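Local coordinates for protein CDA peptide synthetase I (Streptomyces coelicolor, PDB 5DU9) that forms the condensation domain of a peptide synthetase, with two lobes related in fold to the CoA-dependent acyltransferases and (2S)-2-amino-N-butyl-propanamide bound in a pocket, at residues A[54-59]-A[174-179]; A[270-275]-A[290-295]; A[348-353]-A[357-362]; A[370-373]-A[378-381]. The protein carries 1 engineered substitution. All blocks are in the same frame, centred on the assembly; numbering follows the deposited sequence.

Contact 1 of 4, residues A[54-59]-A[174-179]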
loop_
_atom_site.group_PDB
_atom_site.type_symbol
_atom_site.label_atom_id
_atom_site.label_comp_id
_atom_site.label_asym_id
_atom_site.label_seq_id
_atom_site.Cartn_x
_atom_site.Cartn_y
_atom_site.Cartn_z
ATOM N N ARG A 54 13.125 7.108 -18.382
ATOM C CA ARG A 54 13.499 6.069 -19.331
ATOM C C ARG A 54 14.615 5.203 -18.759
ATOM O O ARG A 54 14.549 3.976 -18.830
ATOM C CB ARG A 54 13.923 6.682 -20.666
ATOM C CG ARG A 54 14.048 5.657 -21.781
ATOM C CD ARG A 54 14.119 6.307 -23.152
ATOM N NE ARG A 54 14.303 5.314 -24.209
ATOM C CZ ARG A 54 13.315 4.656 -24.811
ATOM N NH1 ARG A 54 12.050 4.874 -24.475
ATOM N NH2 ARG A 54 13.595 3.771 -25.758
ATOM N N LEU A 55 15.626 5.843 -18.178
ATOM C CA LEU A 55 16.740 5.124 -17.567
ATOM C C LEU A 55 16.268 4.310 -16.369
ATOM O O LEU A 55 16.723 3.190 -16.147
ATOM C CB LEU A 55 17.834 6.096 -17.129
ATOM C CG LEU A 55 18.577 6.843 -18.238
ATOM C CD1 LEU A 55 19.460 7.927 -17.639
ATOM C CD2 LEU A 55 19.404 5.883 -19.074
ATOM N N THR A 56 15.352 4.884 -15.598
ATOM C CA THR A 56 14.855 4.232 -14.398
ATOM C C THR A 56 14.056 2.988 -14.759
ATOM O O THR A 56 14.271 1.917 -14.191
ATOM C CB THR A 56 13.980 5.184 -13.564
ATOM O OG1 THR A 56 14.779 6.282 -13.103
ATOM C CG2 THR A 56 13.385 4.465 -12.362
ATOM N N VAL A 57 13.127 3.133 -15.699
ATOM C CA VAL A 57 12.313 2.006 -16.129
ATOM C C VAL A 57 13.209 0.906 -16.696
ATOM O O VAL A 57 13.063 -0.262 -16.341
ATOM C CB VAL A 57 11.258 2.437 -17.175
ATOM C CG1 VAL A 57 10.573 1.224 -17.801
ATOM C CG2 VAL A 57 10.219 3.338 -16.527
ATOM N N ALA A 58 14.151 1.289 -17.552
ATOM C CA ALA A 58 15.054 0.330 -18.184
ATOM C C ALA A 58 15.772 -0.550 -17.157
ATOM O O ALA A 58 16.086 -1.707 -17.437
ATOM C CB ALA A 58 16.070 1.060 -19.045
ATOM N N GLY A 59 16.015 0.002 -15.971
ATOM C CA GLY A 59 16.728 -0.710 -14.923
ATOM C C GLY A 59 15.820 -1.371 -13.901
ATOM O O GLY A 59 16.299 -1.906 -12.903
ATOM N N ALA A 174 14.721 9.930 -8.666
ATOM C CA ALA A 174 15.360 11.157 -8.204
ATOM C C ALA A 174 16.874 11.074 -8.356
ATOM O O ALA A 174 17.513 12.035 -8.777
ATOM C CB ALA A 174 14.988 11.431 -6.761
ATOM N N GLU A 175 17.440 9.919 -8.023
ATOM C CA GLU A 175 18.879 9.708 -8.128
ATOM C C GLU A 175 19.371 9.935 -9.554
ATOM O O GLU A 175 20.378 10.611 -9.771
ATOM C CB GLU A 175 19.243 8.294 -7.670
ATOM C CG GLU A 175 20.737 8.026 -7.612
ATOM C CD GLU A 175 21.054 6.635 -7.109
ATOM O OE1 GLU A 175 20.392 5.675 -7.558
ATOM O OE2 GLU A 175 21.961 6.500 -6.260
ATOM N N VAL A 176 18.657 9.369 -10.521
ATOM C CA VAL A 176 19.019 9.529 -11.928
ATOM C C VAL A 176 18.843 10.982 -12.365
ATOM O O VAL A 176 19.689 11.528 -13.071
ATOM C CB VAL A 176 18.178 8.604 -12.835
ATOM C CG1 VAL A 176 18.517 8.821 -14.305
ATOM C CG2 VAL A 176 18.406 7.143 -12.460
ATOM N N TYR A 177 17.746 11.603 -11.939
ATOM C CA TYR A 177 17.462 12.994 -12.291
ATOM C C TYR A 177 18.564 13.934 -11.807
ATOM O O TYR A 177 18.986 14.840 -12.535
ATOM C CB TYR A 177 16.115 13.430 -11.707
ATOM C CG TYR A 177 15.755 14.871 -12.007
ATOM C CD1 TYR A 177 15.205 15.229 -13.232
ATOM C CD2 TYR A 177 15.963 15.871 -11.066
ATOM C CE1 TYR A 177 14.873 16.546 -13.514
ATOM C CE2 TYR A 177 15.632 17.191 -11.337
ATOM C CZ TYR A 177 15.090 17.521 -12.563
ATOM O OH TYR A 177 14.758 18.828 -12.841
ATOM N N ARG A 178 19.030 13.723 -10.580
ATOM C CA ARG A 178 20.084 14.568 -10.023
ATOM C C ARG A 178 21.361 14.457 -10.848
ATOM O O ARG A 178 22.031 15.456 -11.106
ATOM C CB ARG A 178 20.372 14.201 -8.564
ATOM C CG ARG A 178 19.258 14.565 -7.592
ATOM C CD ARG A 178 19.726 14.487 -6.145
ATOM N NE ARG A 178 20.387 13.222 -5.829
ATOM C CZ ARG A 178 19.769 12.127 -5.389
ATOM N NH1 ARG A 178 18.451 12.115 -5.211
ATOM N NH2 ARG A 178 20.472 11.035 -5.126
ATOM N N ALA A 179 21.685 13.238 -11.267
ATOM C CA ALA A 179 22.886 12.990 -12.055
ATOM C C ALA A 179 22.803 13.673 -13.418
ATOM O O ALA A 179 23.758 14.315 -13.855
ATOM C CB ALA A 179 23.108 11.493 -12.226
#

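Contact 2 of 4, residues A[270-275]-A[290-295]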
loop_
_atom_site.group_PDB
_atom_site.type_symbol
_atom_site.label_atom_id
_atom_site.label_comp_id
_atom_site.label_asym_id
_atom_site.label_seq_id
_atom_site.Cartn_x
_atom_site.Cartn_y
_atom_site.Cartn_z
ATOM N N VAL A 270 0.026 1.609 18.006
ATOM C CA VAL A 270 -0.944 2.476 18.667
ATOM C C VAL A 270 -2.119 2.735 17.726
ATOM O O VAL A 270 -3.277 2.724 18.137
ATOM C CB VAL A 270 -0.304 3.813 19.105
ATOM C CG1 VAL A 270 -1.352 4.772 19.674
ATOM C CG2 VAL A 270 0.795 3.560 20.131
ATOM N N VAL A 271 -1.824 2.962 16.452
ATOM C CA VAL A 271 -2.881 3.191 15.472
ATOM C C VAL A 271 -3.749 1.944 15.297
ATOM O O VAL A 271 -4.975 2.035 15.272
ATOM C CB VAL A 271 -2.288 3.624 14.117
ATOM C CG1 VAL A 271 -3.360 3.699 13.036
ATOM C CG2 VAL A 271 -1.605 4.970 14.262
ATOM N N ILE A 272 -3.116 0.783 15.166
ATOM C CA ILE A 272 -3.863 -0.461 15.029
ATOM C C ILE A 272 -4.764 -0.666 16.249
ATOM O O ILE A 272 -5.938 -1.011 16.111
ATOM C CB ILE A 272 -2.911 -1.664 14.845
ATOM C CG1 ILE A 272 -2.231 -1.578 13.483
ATOM C CG2 ILE A 272 -3.666 -2.981 14.941
ATOM C CD1 ILE A 272 -1.024 -2.493 13.327
ATOM N N ALA A 273 -4.220 -0.444 17.441
ATOM C CA ALA A 273 -5.019 -0.540 18.661
ATOM C C ALA A 273 -6.186 0.446 18.630
ATOM O O ALA A 273 -7.289 0.134 19.082
ATOM C CB ALA A 273 -4.149 -0.295 19.887
ATOM N N GLY A 274 -5.942 1.634 18.085
ATOM C CA GLY A 274 -6.981 2.638 17.946
ATOM C C GLY A 274 -8.114 2.184 17.045
ATOM O O GLY A 274 -9.282 2.402 17.355
ATOM N N VAL A 275 -7.775 1.557 15.923
ATOM C CA VAL A 275 -8.797 1.013 15.037
ATOM C C VAL A 275 -9.570 -0.095 15.753
ATOM O O VAL A 275 -10.793 -0.140 15.689
ATOM C CB VAL A 275 -8.192 0.474 13.720
ATOM C CG1 VAL A 275 -9.275 -0.142 12.847
ATOM C CG2 VAL A 275 -7.489 1.585 12.963
ATOM N N VAL A 290 -8.915 -6.946 12.337
ATOM C CA VAL A 290 -8.396 -6.009 11.358
ATOM C C VAL A 290 -7.404 -6.768 10.498
ATOM O O VAL A 290 -6.864 -7.788 10.921
ATOM C CB VAL A 290 -7.733 -4.785 12.009
ATOM C CG1 VAL A 290 -8.751 -4.032 12.865
ATOM C CG2 VAL A 290 -6.535 -5.188 12.838
ATOM N N SER A 291 -7.187 -6.285 9.283
ATOM C CA SER A 291 -6.224 -6.902 8.382
ATOM C C SER A 291 -4.991 -6.027 8.285
ATOM O O SER A 291 -5.090 -4.801 8.185
ATOM C CB SER A 291 -6.839 -7.127 6.997
ATOM O OG SER A 291 -7.951 -8.014 7.062
ATOM N N VAL A 292 -3.828 -6.668 8.325
ATOM C CA VAL A 292 -2.559 -5.973 8.360
ATOM C C VAL A 292 -1.695 -6.394 7.173
ATOM O O VAL A 292 -1.479 -7.582 6.957
ATOM C CB VAL A 292 -1.814 -6.266 9.684
ATOM C CG1 VAL A 292 -0.479 -5.551 9.723
ATOM C CG2 VAL A 292 -2.675 -5.855 10.871
ATOM N N PRO A 293 -1.211 -5.424 6.386
ATOM C CA PRO A 293 -0.239 -5.792 5.352
ATOM C C PRO A 293 1.172 -5.982 5.906
ATOM O O PRO A 293 1.572 -5.288 6.842
ATOM C CB PRO A 293 -0.285 -4.608 4.378
ATOM C CG PRO A 293 -0.883 -3.470 5.133
ATOM C CD PRO A 293 -1.463 -3.972 6.423
ATOM N N VAL A 294 1.900 -6.942 5.340
ATOM C CA VAL A 294 3.331 -7.072 5.568
ATOM C C VAL A 294 3.999 -7.117 4.197
ATOM O O VAL A 294 3.347 -7.424 3.207
ATOM C CB VAL A 294 3.676 -8.325 6.406
ATOM C CG1 VAL A 294 3.036 -8.217 7.786
ATOM C CG2 VAL A 294 3.223 -9.599 5.705
ATOM N N THR A 295 5.282 -6.792 4.122
ATOM C CA THR A 295 5.906 -6.613 2.815
ATOM C C THR A 295 6.117 -7.919 2.063
ATOM O O THR A 295 6.185 -7.923 0.838
ATOM C CB THR A 295 7.267 -5.915 2.921
ATOM O OG1 THR A 295 8.194 -6.752 3.622
ATOM C CG2 THR A 295 7.131 -4.577 3.633
#

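Contact 3 of 4, residues A[348-353]-A[357-362]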
loop_
_atom_site.group_PDB
_atom_site.type_symbol
_atom_site.label_atom_id
_atom_site.label_comp_id
_atom_site.label_asym_id
_atom_site.label_seq_id
_atom_site.Cartn_x
_atom_site.Cartn_y
_atom_site.Cartn_z
ATOM N N GLU A 348 -4.301 -15.145 1.167
ATOM C CA GLU A 348 -5.261 -15.690 0.218
ATOM C C GLU A 348 -5.320 -17.214 0.319
ATOM O O GLU A 348 -6.336 -17.825 -0.009
ATOM C CB GLU A 348 -4.925 -15.248 -1.214
ATOM C CG GLU A 348 -3.597 -15.754 -1.772
ATOM C CD GLU A 348 -2.407 -14.877 -1.430
ATOM O OE1 GLU A 348 -2.530 -13.962 -0.587
ATOM O OE2 GLU A 348 -1.330 -15.113 -2.020
ATOM N N ASP A 349 -4.240 -17.832 0.784
ATOM C CA ASP A 349 -4.254 -19.272 1.024
ATOM C C ASP A 349 -5.101 -19.608 2.248
ATOM O O ASP A 349 -5.861 -20.581 2.239
ATOM C CB ASP A 349 -2.834 -19.812 1.205
ATOM C CG ASP A 349 -2.056 -19.863 -0.095
ATOM O OD1 ASP A 349 -2.656 -19.636 -1.167
ATOM O OD2 ASP A 349 -0.841 -20.143 -0.045
ATOM N N LEU A 350 -4.974 -18.805 3.300
ATOM C CA LEU A 350 -5.774 -19.012 4.504
ATOM C C LEU A 350 -7.256 -18.919 4.161
ATOM O O LEU A 350 -8.051 -19.761 4.578
ATOM C CB LEU A 350 -5.410 -17.994 5.586
ATOM C CG LEU A 350 -6.252 -18.015 6.866
ATOM C CD1 LEU A 350 -6.203 -19.385 7.533
ATOM C CD2 LEU A 350 -5.784 -16.932 7.828
ATOM N N ASP A 351 -7.618 -17.903 3.385
ATOM C CA ASP A 351 -9.007 -17.717 2.973
ATOM C C ASP A 351 -9.525 -18.905 2.177
ATOM O O ASP A 351 -10.665 -19.329 2.360
ATOM C CB ASP A 351 -9.155 -16.441 2.144
ATOM C CG ASP A 351 -9.044 -15.185 2.978
ATOM O OD1 ASP A 351 -9.104 -15.276 4.225
ATOM O OD2 ASP A 351 -8.905 -14.099 2.381
ATOM N N ARG A 352 -8.691 -19.444 1.294
ATOM C CA ARG A 352 -9.101 -20.571 0.460
ATOM C C ARG A 352 -9.377 -21.816 1.300
ATOM O O ARG A 352 -10.262 -22.607 0.977
ATOM C CB ARG A 352 -8.032 -20.876 -0.592
ATOM N N GLU A 353 -8.623 -21.984 2.382
ATOM C CA GLU A 353 -8.778 -23.153 3.239
ATOM C C GLU A 353 -9.995 -23.029 4.151
ATOM O O GLU A 353 -10.719 -24.000 4.358
ATOM C CB GLU A 353 -7.527 -23.378 4.088
ATOM C CG GLU A 353 -7.641 -24.606 4.995
ATOM C CD GLU A 353 -6.358 -25.414 5.115
ATOM O OE1 GLU A 353 -5.448 -25.256 4.272
ATOM O OE2 GLU A 353 -6.264 -26.223 6.061
ATOM N N ALA A 357 -16.072 -16.271 2.404
ATOM C CA ALA A 357 -15.537 -14.921 2.268
ATOM C C ALA A 357 -14.180 -14.788 2.952
ATOM O O ALA A 357 -13.557 -13.727 2.904
ATOM C CB ALA A 357 -16.516 -13.908 2.845
ATOM N N GLY A 358 -13.726 -15.862 3.590
ATOM C CA GLY A 358 -12.461 -15.841 4.300
ATOM C C GLY A 358 -12.568 -15.048 5.586
ATOM O O GLY A 358 -13.660 -14.874 6.129
ATOM N N VAL A 359 -11.430 -14.568 6.075
ATOM C CA VAL A 359 -11.391 -13.785 7.301
ATOM C C VAL A 359 -10.641 -12.485 7.060
ATOM O O VAL A 359 -9.561 -12.462 6.466
ATOM C CB VAL A 359 -10.742 -14.574 8.459
ATOM C CG1 VAL A 359 -11.682 -15.681 8.926
ATOM C CG2 VAL A 359 -9.391 -15.146 8.043
ATOM N N SER A 360 -11.237 -11.393 7.518
ATOM C CA SER A 360 -10.673 -10.072 7.300
ATOM C C SER A 360 -11.424 -9.029 8.098
ATOM O O SER A 360 -12.539 -9.263 8.565
ATOM C CB SER A 360 -10.723 -9.700 5.817
ATOM O OG SER A 360 -12.063 -9.595 5.377
ATOM N N GLY A 361 -10.789 -7.876 8.248
ATOM C CA GLY A 361 -11.440 -6.690 8.762
ATOM C C GLY A 361 -10.952 -5.539 7.915
ATOM O O GLY A 361 -10.343 -5.766 6.867
ATOM N N PRO A 362 -11.203 -4.302 8.358
ATOM C CA PRO A 362 -10.605 -3.188 7.621
ATOM C C PRO A 362 -9.100 -3.367 7.522
ATOM O O PRO A 362 -8.479 -3.791 8.490
ATOM C CB PRO A 362 -10.966 -1.962 8.465
ATOM C CG PRO A 362 -11.298 -2.505 9.817
ATOM C CD PRO A 362 -11.904 -3.850 9.571
HETATM O O HOH W 1 -9.342 -12.139 3.697
#

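Contact 4 of 4, residues A[370-373]-A[378-381]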
loop_
_atom_site.group_PDB
_atom_site.type_symbol
_atom_site.label_atom_id
_atom_site.label_comp_id
_atom_site.label_asym_id
_atom_site.label_seq_id
_atom_site.Cartn_x
_atom_site.Cartn_y
_atom_site.Cartn_z
ATOM N N ILE A 370 9.183 7.059 4.758
ATOM C CA ILE A 370 9.905 7.315 3.527
ATOM C C ILE A 370 10.508 8.710 3.620
ATOM O O ILE A 370 9.807 9.685 3.887
ATOM C CB ILE A 370 8.984 7.181 2.284
ATOM C CG1 ILE A 370 9.736 7.589 1.015
ATOM C CG2 ILE A 370 7.703 7.996 2.461
ATOM C CD1 ILE A 370 8.933 7.410 -0.257
ATOM N N ARG A 371 11.818 8.798 3.432
ATOM C CA ARG A 371 12.495 10.082 3.466
ATOM C C ARG A 371 11.996 10.922 2.307
ATOM O O ARG A 371 11.745 10.383 1.230
ATOM C CB ARG A 371 14.012 9.914 3.376
ATOM C CG ARG A 371 14.785 11.209 3.597
ATOM C CD ARG A 371 16.238 11.065 3.185
ATOM N NE ARG A 371 16.908 9.973 3.885
ATOM C CZ ARG A 371 18.139 9.551 3.607
ATOM N NH1 ARG A 371 18.839 10.127 2.637
ATOM N NH2 ARG A 371 18.670 8.551 4.296
ATOM N N PRO A 372 11.834 12.235 2.524
ATOM C CA PRO A 372 11.508 13.117 1.399
ATOM C C PRO A 372 12.437 12.879 0.208
ATOM O O PRO A 372 13.653 12.781 0.376
ATOM C CB PRO A 372 11.691 14.510 1.994
ATOM C CG PRO A 372 11.368 14.337 3.433
ATOM C CD PRO A 372 11.853 12.964 3.804
ATOM N N VAL A 373 11.852 12.756 -0.979
ATOM C CA VAL A 373 12.605 12.431 -2.181
ATOM C C VAL A 373 13.333 13.670 -2.696
ATOM O O VAL A 373 12.713 14.696 -2.966
ATOM C CB VAL A 373 11.673 11.856 -3.275
ATOM C CG1 VAL A 373 12.429 11.600 -4.565
ATOM C CG2 VAL A 373 11.025 10.568 -2.785
ATOM N N PRO A 378 14.479 20.741 -5.175
ATOM C CA PRO A 378 13.082 20.361 -4.954
ATOM C C PRO A 378 12.987 19.053 -4.181
ATOM O O PRO A 378 13.800 18.154 -4.400
ATOM C CB PRO A 378 12.523 20.201 -6.371
ATOM C CG PRO A 378 13.442 20.971 -7.241
ATOM C CD PRO A 378 14.793 20.864 -6.608
ATOM N N VAL A 379 12.005 18.957 -3.293
ATOM C CA VAL A 379 11.808 17.774 -2.477
ATOM C C VAL A 379 10.410 17.220 -2.714
ATOM O O VAL A 379 9.457 17.980 -2.843
ATOM C CB VAL A 379 12.002 18.093 -0.986
ATOM C CG1 VAL A 379 11.796 16.860 -0.146
ATOM C CG2 VAL A 379 13.395 18.663 -0.747
ATOM N N GLY A 380 10.298 15.895 -2.765
ATOM C CA GLY A 380 9.029 15.233 -3.020
ATOM C C GLY A 380 8.500 14.461 -1.828
ATOM O O GLY A 380 9.191 13.604 -1.270
ATOM N N LEU A 381 7.262 14.762 -1.445
ATOM C CA LEU A 381 6.581 14.060 -0.362
ATOM C C LEU A 381 5.525 13.120 -0.929
ATOM O O LEU A 381 4.643 13.540 -1.675
ATOM C CB LEU A 381 5.940 15.056 0.604
ATOM C CG LEU A 381 6.891 16.058 1.261
ATOM C CD1 LEU A 381 6.122 16.991 2.184
ATOM C CD2 LEU A 381 8.002 15.346 2.025
HETATM O O HOH W 2 9.014 10.529 -0.103
#

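Contact 1 of 4, residues A[54-59]-A[174-179]
T56 and V176 mark the closest backbone approach of two helices, their CA atoms 7.2 Å apart, where the last turns of helix 46-58 lie beside helix 163-182. V176 carries this contact from the side of helix 163-182: its CB points at the other helix, and its two methyls divide between two neighbouring residues. CG1 stands anti to the backbone N (chi1 177°) and meets the end of L55, with V176 CG1 to L55 CD1 at 3.6 Å. The same methyl also lies 4.0 Å from L55 CB, and so rests along the leucine side chain as well as against its branch. V176 CG2 turns to T56, coming within 3.8 Å of T56 OG1. This second meeting is van der Waals in kind, because the threonine hydroxyl is engaged within its own helix: with chi1 at -64° OG1 lies beside the backbone N and hydrogen-bonds A52 O, one turn back. The hydroxyl is thereby satisfied although T56 is buried, and its contact with the methyl is one of packing. L55 is exposed, so the packing runs from the solvent edge at the leucine to the interior at the threonine. F169, R172 and L173 of helix 163-182 also touch T56, while V176 reaches A52, which extends the interface along both helices. Helix 46-58 ends at A58, and G59 is the first residue to leave helical geometry. This is helix-helix packing by branched side chains, two apolar and one a threonine, joining two helices of the domain's alpha/beta fold.

Contact 2 of 4, residues A[270-275]-A[290-295]
Two valines and an isoleucine make the main apolar contacts, with V290 of strand 287-294 facing both I272 and V275 of helix 267-283. The short axes of 270-275 and 290-294 come to 10.1 Å and run nearly antiparallel, at 157°, the chain reversing through the short link between helix 267-283 and strand 287-294. V290 splits its branches: CG1 meets V275 CG1 at 3.9 Å, and CG2 meets I272 CG2 at 4.2 Å. The valine torsion (chi1 -60°) lays CG2 between the backbone N and the carbonyl carbon, which spreads the two methyls along the helix. Farther along the strand the isoleucine stretches out, and I272 CD1 reaches V292 CG2 at 4.5 Å, a looser touch. L315 of strand 311-318 packs on both I272 and V290, and V364 touches I272 and V275, so neighbouring strands complete the apolar layer.

Polar bonding belongs to the strand's other partners. V290 and V292 pair through their backbones with L315 and L313. Between them S291 turns to the other side, where its OG is hydrogen-bonded to G361 N. No hydrogen bond joins 270-275 to 290-295. All four touching residues are buried, so the contact must rest on dispersion and the exclusion of water, with methyl shape rather than directional bonds setting the fit.

Contact 3 of 4, residues A[348-353]-A[357-362]
V359 N donates to D351 OD1, the shortest sound polar bond made directly between the two segments, 3.1 Å long and nearly straight at 167°. It closes a tight helix-to-loop reversal in the condensation-domain fold: helix 347-354 ends, the chain folds back over its last turns, and the loop 357-362 leads on into strand 363-366. The N-H reaches the carboxylate from above its plane, 49° out of it. D351 has CG beside its own backbone N (chi1 -73°), which directs the acid across the helix flank to the returning loop. By CA position G358 is nearest, its CA 4.1 Å from D351 CA. With positive phi and no side chain, it lets the carboxylate lie against its backbone, D351 OD1 to G358 CA being 3.4 Å. A water donates to V359 O at 2.8 Å and also sits by D351 OD2, although that second separation is so short that its details are doubtful.

Apolar contact flanks the polar bond. L350 and V359 cross at about a right angle, and L350 CD2 touches V359 CG2 at 4.0 Å. P314 touches both residues, W217 and F345 add to the cover of L350, and F221 meets V359. At the start of the segment, E348 belongs to the pocket of (2S)-2-amino-N-butyl-propanamide and touches that ligand, its OE2 also bridged to R346 NE. The side chain of D351 is about 8 Å from the ligand. V359 CG2, besides meeting L350, lies 3.8 Å from D351 OD1.

Contact 4 of 4, residues A[370-373]-A[378-381]
V373 and G380 hold each other by two backbone hydrogen bonds, V373 N to G380 O at 2.8 Å and G380 N to V373 O at 2.7 Å. They form an antiparallel hydrogen-bonded pair, CA to CA 4.6 Å, at the mouth of a beta hairpin. Both N-H groups reach their acceptors in the carbonyl plane, on a lone pair, with angles of 164° and 157° at the hydrogen. V373 O takes a further, weaker CA-H...O contact from V379 CA at 3.2 Å. G380 O is also gripped more than once: besides V373 N it accepts from a water at 3.3 Å. That water donates as well to R371 O, 3.0 Å away, and continues the link between the two segments beyond the point where direct pairing stops.

Side chains add a small apolar edge. The leucine branch swings back over the proline ring, L381 CD2 lying 3.8 Å from P372 CB and equally far from P372 CG, although the CB of L381 sets out away from the other segment. P372 directly precedes the V373-G380 pair.

Farther out, the partner strand is anchored on its other side. V379 N bonds D41 OD1, the backbone of V379 also pairs with D41, and L381 pairs with E39. With CG1 anti to the backbone N (chi1 176°), V373 turns that methyl to A174 of helix 163-182, and its side chain also touches Y170 and L38. Strand 379-384 therefore lies between strand 33-40 and the short edge strand 373-374, with helix 163-182 covering the face that holds V373.

Followed from the N terminus, the four contacts come in series, and none nests in or crosses another. Contact 1 closes the longest loop, 114 residues that include several strands of the six-stranded sheet. Contact 2 closes a short helix-to-strand connection, contact 3 a turn with three residues between its segments, and contact 4 a hairpin with four residues between its segments. In space they form two pairs. Contacts 1 and 4 meet where A174 CB packs on V373 CG1, tying helix 163-182 to the edge of that sheet. Contacts 2 and 3 join through S291 and the residues leading into strand 363-366. Contacts 1 and 3 lie on opposite sides of the chain's centre, about 39 Å apart between centres.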